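Local atomic coordinates of ABC transporter (Caldanaerobius, PDB entry 4G68), a protein that probably serves as the extracellular solute-binding component of an ABC transporter, capturing xylan-derived sugars for uptake by a thermophilic bacterium. Residues Gln153-Asp165 with Leu292-Thr304. Numbering follows the deposited sequence.
Sequences QASVLYINKELFD and LVKGKIEAVRFPT
Leu157 and Val300 form a hydrogen-bonded pair of an antiparallel ladder, each N donating to the other's O at 2.9 Å. Ile159 and Glu298 repeat the pattern, and the axes of strands 153-160 and 297-300 run at 151° between their N-to-C directions. Beyond the ladder, Lys161 N reaches Lys296 O at 2.8 Å, adding one backbone bond where the strand gives way to the helix. Asn160 caps this helix: its OD1 accepts from Leu163 N, 3.0 Å away and above the carbonyl plane. On one face Val156 CG1 meets Ala299 CB at 3.5 Å and also lies over the centre of the Tyr158 ring, whose edge receives Ile297 CG2. On the other, Val300, with CG1 anti to the carbonyl carbon (chi1 -53°), places CG2 alongside Leu157, 3.8 Å from its CB, while Lys161 CE crosses over Glu298 CB at 3.4 Å. The extended Lys296 chain runs beside Glu162, and NZ meets OE1 at 3.1 Å from above the carboxylate plane. A methionine at Lys296 would probably leave the Glu162 carboxylate without this salt-bridge partner. At this end strand 144-160 lies between 297-300 and 274-278 in the mixed sheet of this periplasmic-binding-protein-like fold, with Ile297 and Ala299 packed against helix 372-382.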
ATOM      1  N   GLN C 153      -5.575   2.100   1.001  1.00 19.55           N
ATOM      2  CA  GLN C 153      -5.024   0.781   0.663  1.00 18.41           C
ATOM      3  C   GLN C 153      -5.779  -0.330   1.376  1.00 21.13           C
ATOM      4  O   GLN C 153      -6.495  -0.096   2.401  1.00 20.21           O
ATOM      5  CB  GLN C 153      -3.505   0.725   1.087  1.00 18.66           C
ATOM      6  CG  GLN C 153      -2.592   1.800   0.367  1.00 17.27           C
ATOM      7  CD  GLN C 153      -1.082   1.741   0.754  1.00 17.19           C
ATOM      8  OE1 GLN C 153      -0.680   0.974   1.607  1.00 20.81           O
ATOM      9  NE2 GLN C 153      -0.263   2.578   0.149  1.00 15.80           N
ATOM     10  N   ALA C 154      -5.621  -1.553   0.850  1.00 20.63           N
ATOM     11  CA  ALA C 154      -6.179  -2.730   1.482  1.00 20.10           C
ATOM     12  C   ALA C 154      -5.317  -3.895   1.016  1.00 18.82           C
ATOM     13  O   ALA C 154      -4.831  -3.886  -0.136  1.00 20.58           O
ATOM     14  CB  ALA C 154      -7.637  -2.907   1.040  1.00 17.85           C
ATOM     15  N   SER C 155      -5.121  -4.869   1.905  1.00 17.29           N
ATOM     16  CA  SER C 155      -4.348  -6.099   1.523  1.00 19.79           C
ATOM     17  C   SER C 155      -5.177  -7.041   0.667  1.00 19.01           C
ATOM     18  O   SER C 155      -6.335  -7.349   1.038  1.00 20.96           O
ATOM     19  CB  SER C 155      -3.833  -6.845   2.765  1.00 19.15           C
ATOM     20  OG  SER C 155      -4.844  -6.935   3.806  1.00 18.56           O
ATOM     21  N   VAL C 156      -4.566  -7.619  -0.378  1.00 16.79           N
ATOM     22  CA  VAL C 156      -5.332  -8.494  -1.266  1.00 19.48           C
ATOM     23  C   VAL C 156      -4.513  -9.727  -1.608  1.00 21.65           C
ATOM     24  O   VAL C 156      -3.341  -9.577  -1.934  1.00 18.91           O
ATOM     25  CB  VAL C 156      -5.627  -7.794  -2.608  1.00 17.37           C
ATOM     26  CG1 VAL C 156      -6.389  -8.712  -3.581  1.00 19.75           C
ATOM     27  CG2 VAL C 156      -6.421  -6.511  -2.366  1.00 19.09           C
ATOM     28  N   LEU C 157      -5.161 -10.925  -1.581  1.00 19.51           N
ATOM     29  CA  LEU C 157      -4.612 -12.116  -2.222  1.00 18.59           C
ATOM     30  C   LEU C 157      -5.205 -12.174  -3.633  1.00 18.80           C
ATOM     31  O   LEU C 157      -6.430 -12.300  -3.820  1.00 19.33           O
ATOM     32  CB  LEU C 157      -4.878 -13.404  -1.385  1.00 18.02           C
ATOM     33  CG  LEU C 157      -4.440 -14.789  -1.943  1.00 17.26           C
ATOM     34  CD1 LEU C 157      -2.951 -14.882  -2.266  1.00 19.46           C
ATOM     35  CD2 LEU C 157      -4.869 -15.890  -0.984  1.00 17.90           C
ATOM     36  N   TYR C 158      -4.319 -12.143  -4.636  1.00 20.19           N
ATOM     37  CA  TYR C 158      -4.709 -12.295  -6.036  1.00 22.57           C
ATOM     38  C   TYR C 158      -4.531 -13.742  -6.434  1.00 22.83           C
ATOM     39  O   TYR C 158      -3.476 -14.313  -6.203  1.00 22.23           O
ATOM     40  CB  TYR C 158      -3.826 -11.418  -6.933  1.00 21.04           C
ATOM     41  CG  TYR C 158      -3.935  -9.951  -6.609  1.00 20.64           C
ATOM     42  CD1 TYR C 158      -4.875  -9.150  -7.239  1.00 24.38           C
ATOM     43  CD2 TYR C 158      -3.050  -9.346  -5.721  1.00 22.57           C
ATOM     44  CE1 TYR C 158      -4.964  -7.785  -6.965  1.00 21.91           C
ATOM     45  CE2 TYR C 158      -3.140  -7.986  -5.430  1.00 21.37           C
ATOM     46  CZ  TYR C 158      -4.080  -7.222  -6.054  1.00 18.80           C
ATOM     47  OH  TYR C 158      -4.128  -5.874  -5.760  1.00 19.27           O
ATOM     48  N   ILE C 159      -5.581 -14.320  -7.037  1.00 22.94           N
ATOM     49  CA  ILE C 159      -5.624 -15.715  -7.470  1.00 21.99           C
ATOM     50  C   ILE C 159      -5.723 -15.724  -9.001  1.00 23.36           C
ATOM     51  O   ILE C 159      -6.671 -15.156  -9.549  1.00 22.73           O
ATOM     52  CB  ILE C 159      -6.922 -16.390  -6.875  1.00 22.22           C
ATOM     53  CG1 ILE C 159      -6.932 -16.286  -5.366  1.00 22.08           C
ATOM     54  CG2 ILE C 159      -7.158 -17.840  -7.357  1.00 20.00           C
ATOM     55  CD1 ILE C 159      -5.691 -16.915  -4.787  1.00 24.17           C
ATOM     56  N   ASN C 160      -4.760 -16.339  -9.686  1.00 25.15           N
ATOM     57  CA  ASN C 160      -4.921 -16.607 -11.117  1.00 22.49           C
ATOM     58  C   ASN C 160      -5.871 -17.800 -11.269  1.00 25.71           C
ATOM     59  O   ASN C 160      -5.415 -18.948 -11.125  1.00 22.95           O
ATOM     60  CB  ASN C 160      -3.563 -16.934 -11.769  1.00 22.44           C
ATOM     61  CG  ASN C 160      -3.675 -17.141 -13.279  1.00 21.26           C
ATOM     62  OD1 ASN C 160      -4.630 -17.756 -13.747  1.00 28.34           O
ATOM     63  ND2 ASN C 160      -2.739 -16.612 -14.042  1.00 22.84           N
ATOM     64  N   LYS C 161      -7.167 -17.539 -11.541  1.00 26.32           N
ATOM     65  CA  LYS C 161      -8.194 -18.609 -11.587  1.00 29.69           C
ATOM     66  C   LYS C 161      -7.844 -19.688 -12.615  1.00 26.35           C
ATOM     67  O   LYS C 161      -8.120 -20.880 -12.389  1.00 28.20           O
ATOM     68  CB  LYS C 161      -9.584 -18.073 -11.947  1.00 28.39           C
ATOM     69  CG  LYS C 161     -10.174 -17.001 -11.006  1.00 36.61           C
ATOM     70  CD  LYS C 161     -11.485 -16.481 -11.616  1.00 34.20           C
ATOM     71  CE  LYS C 161     -11.848 -15.084 -11.143  1.00 42.06           C
ATOM     72  NZ  LYS C 161     -12.897 -14.341 -11.926  1.00 42.67           N
ATOM     73  N   GLU C 162      -7.249 -19.267 -13.726  1.00 28.54           N
ATOM     74  CA  GLU C 162      -6.917 -20.181 -14.836  1.00 26.45           C
ATOM     75  C   GLU C 162      -5.890 -21.203 -14.362  1.00 29.62           C
ATOM     76  O   GLU C 162      -5.965 -22.387 -14.722  1.00 28.01           O
ATOM     77  CB  GLU C 162      -6.356 -19.437 -16.028  1.00 30.27           C
ATOM     78  CG  GLU C 162      -6.084 -20.372 -17.220  1.00 29.39           C
ATOM     79  CD  GLU C 162      -5.561 -19.612 -18.424  1.00 34.99           C
ATOM     80  OE1 GLU C 162      -6.388 -19.282 -19.305  1.00 36.04           O
ATOM     81  OE2 GLU C 162      -4.336 -19.340 -18.479  1.00 30.88           O
ATOM     82  N   LEU C 163      -4.945 -20.752 -13.532  1.00 26.97           N
ATOM     83  CA  LEU C 163      -3.874 -21.649 -13.071  1.00 27.79           C
ATOM     84  C   LEU C 163      -4.438 -22.645 -12.057  1.00 28.76           C
ATOM     85  O   LEU C 163      -4.084 -23.848 -12.096  1.00 29.23           O
ATOM     86  CB  LEU C 163      -2.643 -20.868 -12.536  1.00 24.53           C
ATOM     87  CG  LEU C 163      -1.674 -20.385 -13.673  1.00 24.87           C
ATOM     88  CD1 LEU C 163      -0.568 -19.451 -13.225  1.00 22.31           C
ATOM     89  CD2 LEU C 163      -1.058 -21.529 -14.460  1.00 23.87           C
ATOM     90  N   PHE C 164      -5.311 -22.152 -11.177  1.00 26.53           N
ATOM     91  CA  PHE C 164      -5.948 -23.014 -10.162  1.00 24.81           C
ATOM     92  C   PHE C 164      -6.794 -24.105 -10.888  1.00 26.50           C
ATOM     93  O   PHE C 164      -6.679 -25.314 -10.554  1.00 24.65           O
ATOM     94  CB  PHE C 164      -6.759 -22.179  -9.113  1.00 24.96           C
ATOM     95  CG  PHE C 164      -5.926 -21.660  -7.964  1.00 24.50           C
ATOM     96  CD1 PHE C 164      -5.996 -22.257  -6.694  1.00 24.24           C
ATOM     97  CD2 PHE C 164      -5.052 -20.589  -8.137  1.00 25.22           C
ATOM     98  CE1 PHE C 164      -5.203 -21.805  -5.632  1.00 25.39           C
ATOM     99  CE2 PHE C 164      -4.274 -20.119  -7.083  1.00 27.02           C
ATOM    100  CZ  PHE C 164      -4.343 -20.724  -5.823  1.00 28.32           C
ATOM    101  N   ASP C 165      -7.569 -23.686 -11.892  1.00 23.58           N
ATOM    102  CA  ASP C 165      -8.468 -24.593 -12.653  1.00 28.50           C
ATOM    103  C   ASP C 165      -7.642 -25.657 -13.396  1.00 29.93           C
ATOM    104  O   ASP C 165      -7.889 -26.906 -13.263  1.00 29.08           O
ATOM    105  CB  ASP C 165      -9.351 -23.808 -13.647  1.00 31.39           C
ATOM    106  CG  ASP C 165     -10.517 -23.046 -12.975  1.00 35.51           C
ATOM    107  OD1 ASP C 165     -10.674 -23.090 -11.729  1.00 38.80           O
ATOM    108  OD2 ASP C 165     -11.284 -22.370 -13.724  1.00 44.15           O
ATOM    109  N   LEU C 292      -1.397 -10.297 -19.576  1.00 27.48           N
ATOM    110  CA  LEU C 292      -2.045 -11.460 -20.186  1.00 24.89           C
ATOM    111  C   LEU C 292      -3.059 -12.146 -19.271  1.00 24.06           C
ATOM    112  O   LEU C 292      -3.599 -13.248 -19.583  1.00 20.61           O
ATOM    113  CB  LEU C 292      -0.978 -12.487 -20.591  1.00 29.08           C
ATOM    114  CG  LEU C 292       0.107 -11.920 -21.511  1.00 30.03           C
ATOM    115  CD1 LEU C 292       1.131 -13.002 -21.792  1.00 31.73           C
ATOM    116  CD2 LEU C 292      -0.521 -11.407 -22.800  1.00 28.27           C
ATOM    117  N   VAL C 293      -3.297 -11.546 -18.118  1.00 22.69           N
ATOM    118  CA  VAL C 293      -4.202 -12.132 -17.128  1.00 25.06           C
ATOM    119  C   VAL C 293      -5.509 -11.324 -16.916  1.00 25.42           C
ATOM    120  O   VAL C 293      -6.298 -11.626 -15.988  1.00 27.20           O
ATOM    121  CB  VAL C 293      -3.495 -12.377 -15.759  1.00 22.86           C
ATOM    122  CG1 VAL C 293      -2.353 -13.455 -15.841  1.00 23.14           C
ATOM    123  CG2 VAL C 293      -3.069 -11.059 -15.064  1.00 24.20           C
ATOM    124  N   LYS C 294      -5.739 -10.266 -17.688  1.00 26.05           N
ATOM    125  CA  LYS C 294      -6.988  -9.494 -17.462  1.00 27.72           C
ATOM    126  C   LYS C 294      -8.188 -10.448 -17.648  1.00 27.65           C
ATOM    127  O   LYS C 294      -8.257 -11.198 -18.627  1.00 27.31           O
ATOM    128  CB  LYS C 294      -7.050  -8.278 -18.384  1.00 31.57           C
ATOM    129  CG  LYS C 294      -8.443  -7.735 -18.629  1.00 33.03           C
ATOM    130  CD  LYS C 294      -8.585  -6.370 -18.004  1.00 36.07           C
ATOM    131  CE  LYS C 294      -9.963  -5.749 -18.174  1.00 37.69           C
ATOM    132  NZ  LYS C 294     -10.365  -5.565 -19.577  1.00 36.69           N
ATOM    133  N   GLY C 295      -9.088 -10.457 -16.673  1.00 26.63           N
ATOM    134  CA  GLY C 295     -10.280 -11.332 -16.690  1.00 27.86           C
ATOM    135  C   GLY C 295     -10.021 -12.699 -16.067  1.00 28.53           C
ATOM    136  O   GLY C 295     -10.951 -13.412 -15.748  1.00 31.06           O
ATOM    137  N   LYS C 296      -8.754 -13.023 -15.822  1.00 26.34           N
ATOM    138  CA  LYS C 296      -8.364 -14.293 -15.201  1.00 27.06           C
ATOM    139  C   LYS C 296      -8.129 -14.233 -13.679  1.00 27.27           C
ATOM    140  O   LYS C 296      -7.841 -15.276 -13.049  1.00 20.74           O
ATOM    141  CB  LYS C 296      -7.089 -14.804 -15.896  1.00 26.85           C
ATOM    142  CG  LYS C 296      -7.274 -14.873 -17.383  1.00 26.79           C
ATOM    143  CD  LYS C 296      -6.173 -15.683 -18.012  1.00 32.79           C
ATOM    144  CE  LYS C 296      -6.359 -15.734 -19.521  1.00 33.53           C
ATOM    145  NZ  LYS C 296      -5.213 -16.504 -20.105  1.00 31.59           N
ATOM    146  N   ILE C 297      -8.234 -13.023 -13.118  1.00 24.12           N
ATOM    147  CA  ILE C 297      -7.782 -12.702 -11.724  1.00 23.17           C
ATOM    148  C   ILE C 297      -8.915 -12.405 -10.747  1.00 26.38           C
ATOM    149  O   ILE C 297      -9.821 -11.563 -11.030  1.00 29.46           O
ATOM    150  CB  ILE C 297      -6.811 -11.468 -11.672  1.00 22.29           C
ATOM    151  CG1 ILE C 297      -5.492 -11.699 -12.480  1.00 23.44           C
ATOM    152  CG2 ILE C 297      -6.642 -10.926 -10.206  1.00 16.05           C
ATOM    153  CD1 ILE C 297      -4.892 -13.109 -12.483  1.00 26.36           C
ATOM    154  N   GLU C 298      -8.841 -13.073  -9.589  1.00 25.76           N
ATOM    155  CA  GLU C 298      -9.798 -12.939  -8.490  1.00 28.10           C
ATOM    156  C   GLU C 298      -9.058 -12.394  -7.258  1.00 27.90           C
ATOM    157  O   GLU C 298      -7.935 -12.857  -6.938  1.00 23.44           O
ATOM    158  CB  GLU C 298     -10.368 -14.304  -8.128  1.00 27.41           C
ATOM    159  CG  GLU C 298     -11.595 -14.238  -7.259  1.00 33.90           C
ATOM    160  CD  GLU C 298     -11.957 -15.582  -6.637  1.00 32.86           C
ATOM    161  OE1 GLU C 298     -11.271 -16.591  -6.935  1.00 36.31           O
ATOM    162  OE2 GLU C 298     -12.911 -15.606  -5.834  1.00 31.36           O
ATOM    163  N   ALA C 299      -9.677 -11.410  -6.598  1.00 24.61           N
ATOM    164  CA  ALA C 299      -9.224 -10.859  -5.334  1.00 21.22           C
ATOM    165  C   ALA C 299     -10.008 -11.486  -4.156  1.00 23.78           C
ATOM    166  O   ALA C 299     -11.251 -11.459  -4.113  1.00 25.56           O
ATOM    167  CB  ALA C 299      -9.419  -9.326  -5.317  1.00 26.00           C
ATOM    168  N   VAL C 300      -9.257 -12.018  -3.195  1.00 21.91           N
ATOM    169  CA  VAL C 300      -9.763 -12.553  -1.916  1.00 21.30           C
ATOM    170  C   VAL C 300      -9.011 -11.995  -0.667  1.00 22.25           C
ATOM    171  O   VAL C 300      -7.903 -11.474  -0.765  1.00 21.57           O
ATOM    172  CB  VAL C 300      -9.812 -14.123  -1.919  1.00 21.52           C
ATOM    173  CG1 VAL C 300     -10.586 -14.657  -3.135  1.00 19.57           C
ATOM    174  CG2 VAL C 300      -8.406 -14.733  -1.861  1.00 20.91           C
ATOM    175  N   ARG C 301      -9.656 -12.073   0.484  1.00 23.70           N
ATOM    176  CA  ARG C 301      -9.023 -11.801   1.763  1.00 23.27           C
ATOM    177  C   ARG C 301      -7.869 -12.728   1.990  1.00 22.53           C
ATOM    178  O   ARG C 301      -7.832 -13.832   1.418  1.00 27.57           O
ATOM    179  CB  ARG C 301     -10.010 -12.062   2.887  1.00 26.26           C
ATOM    180  CG  ARG C 301     -11.018 -10.943   3.010  1.00 29.95           C
ATOM    181  CD  ARG C 301     -11.905 -11.171   4.205  1.00 30.30           C
ATOM    182  NE  ARG C 301     -12.918 -10.156   4.113  1.00 32.56           N
ATOM    183  CZ  ARG C 301     -14.178 -10.410   3.829  1.00 34.97           C
ATOM    184  NH1 ARG C 301     -14.561 -11.678   3.651  1.00 36.04           N
ATOM    185  NH2 ARG C 301     -15.041  -9.406   3.751  1.00 39.86           N
ATOM    186  N   PHE C 302      -6.933 -12.319   2.828  1.00 21.23           N
ATOM    187  CA  PHE C 302      -5.893 -13.286   3.256  1.00 23.13           C
ATOM    188  C   PHE C 302      -6.627 -14.342   4.074  1.00 18.71           C
ATOM    189  O   PHE C 302      -7.652 -14.019   4.693  1.00 21.20           O
ATOM    190  CB  PHE C 302      -4.758 -12.619   4.035  1.00 23.73           C
ATOM    191  CG  PHE C 302      -3.527 -13.490   4.156  1.00 22.81           C
ATOM    192  CD1 PHE C 302      -2.544 -13.541   3.121  1.00 23.01           C
ATOM    193  CD2 PHE C 302      -3.387 -14.340   5.270  1.00 24.40           C
ATOM    194  CE1 PHE C 302      -1.430 -14.360   3.237  1.00 19.32           C
ATOM    195  CE2 PHE C 302      -2.282 -15.170   5.381  1.00 20.94           C
ATOM    196  CZ  PHE C 302      -1.304 -15.171   4.387  1.00 23.83           C
ATOM    197  N   PRO C 303      -6.160 -15.611   4.010  1.00 24.13           N
ATOM    198  CA  PRO C 303      -6.804 -16.698   4.709  1.00 24.46           C
ATOM    199  C   PRO C 303      -6.792 -16.553   6.243  1.00 25.91           C
ATOM    200  O   PRO C 303      -5.949 -15.827   6.836  1.00 27.00           O
ATOM    201  CB  PRO C 303      -5.949 -17.918   4.322  1.00 25.90           C
ATOM    202  CG  PRO C 303      -5.401 -17.631   2.982  1.00 26.32           C
ATOM    203  CD  PRO C 303      -5.265 -16.132   2.931  1.00 22.25           C
ATOM    204  N   THR C 304      -7.750 -17.240   6.868  1.00 25.23           N
ATOM    205  CA  THR C 304      -7.771 -17.407   8.299  1.00 28.52           C
ATOM    206  C   THR C 304      -6.631 -18.258   8.811  1.00 28.33           C
ATOM    207  O   THR C 304      -6.115 -19.118   8.104  1.00 29.79           O
ATOM    208  CB  THR C 304      -9.086 -18.058   8.713  1.00 33.62           C
ATOM    209  OG1 THR C 304      -9.222 -19.293   8.007  1.00 29.31           O
ATOM    210  CG2 THR C 304     -10.251 -17.145   8.300  1.00 35.98           C
TER
HETATM  211  O   HOH W   1      -6.723  -8.985   3.287  1.00 27.77           O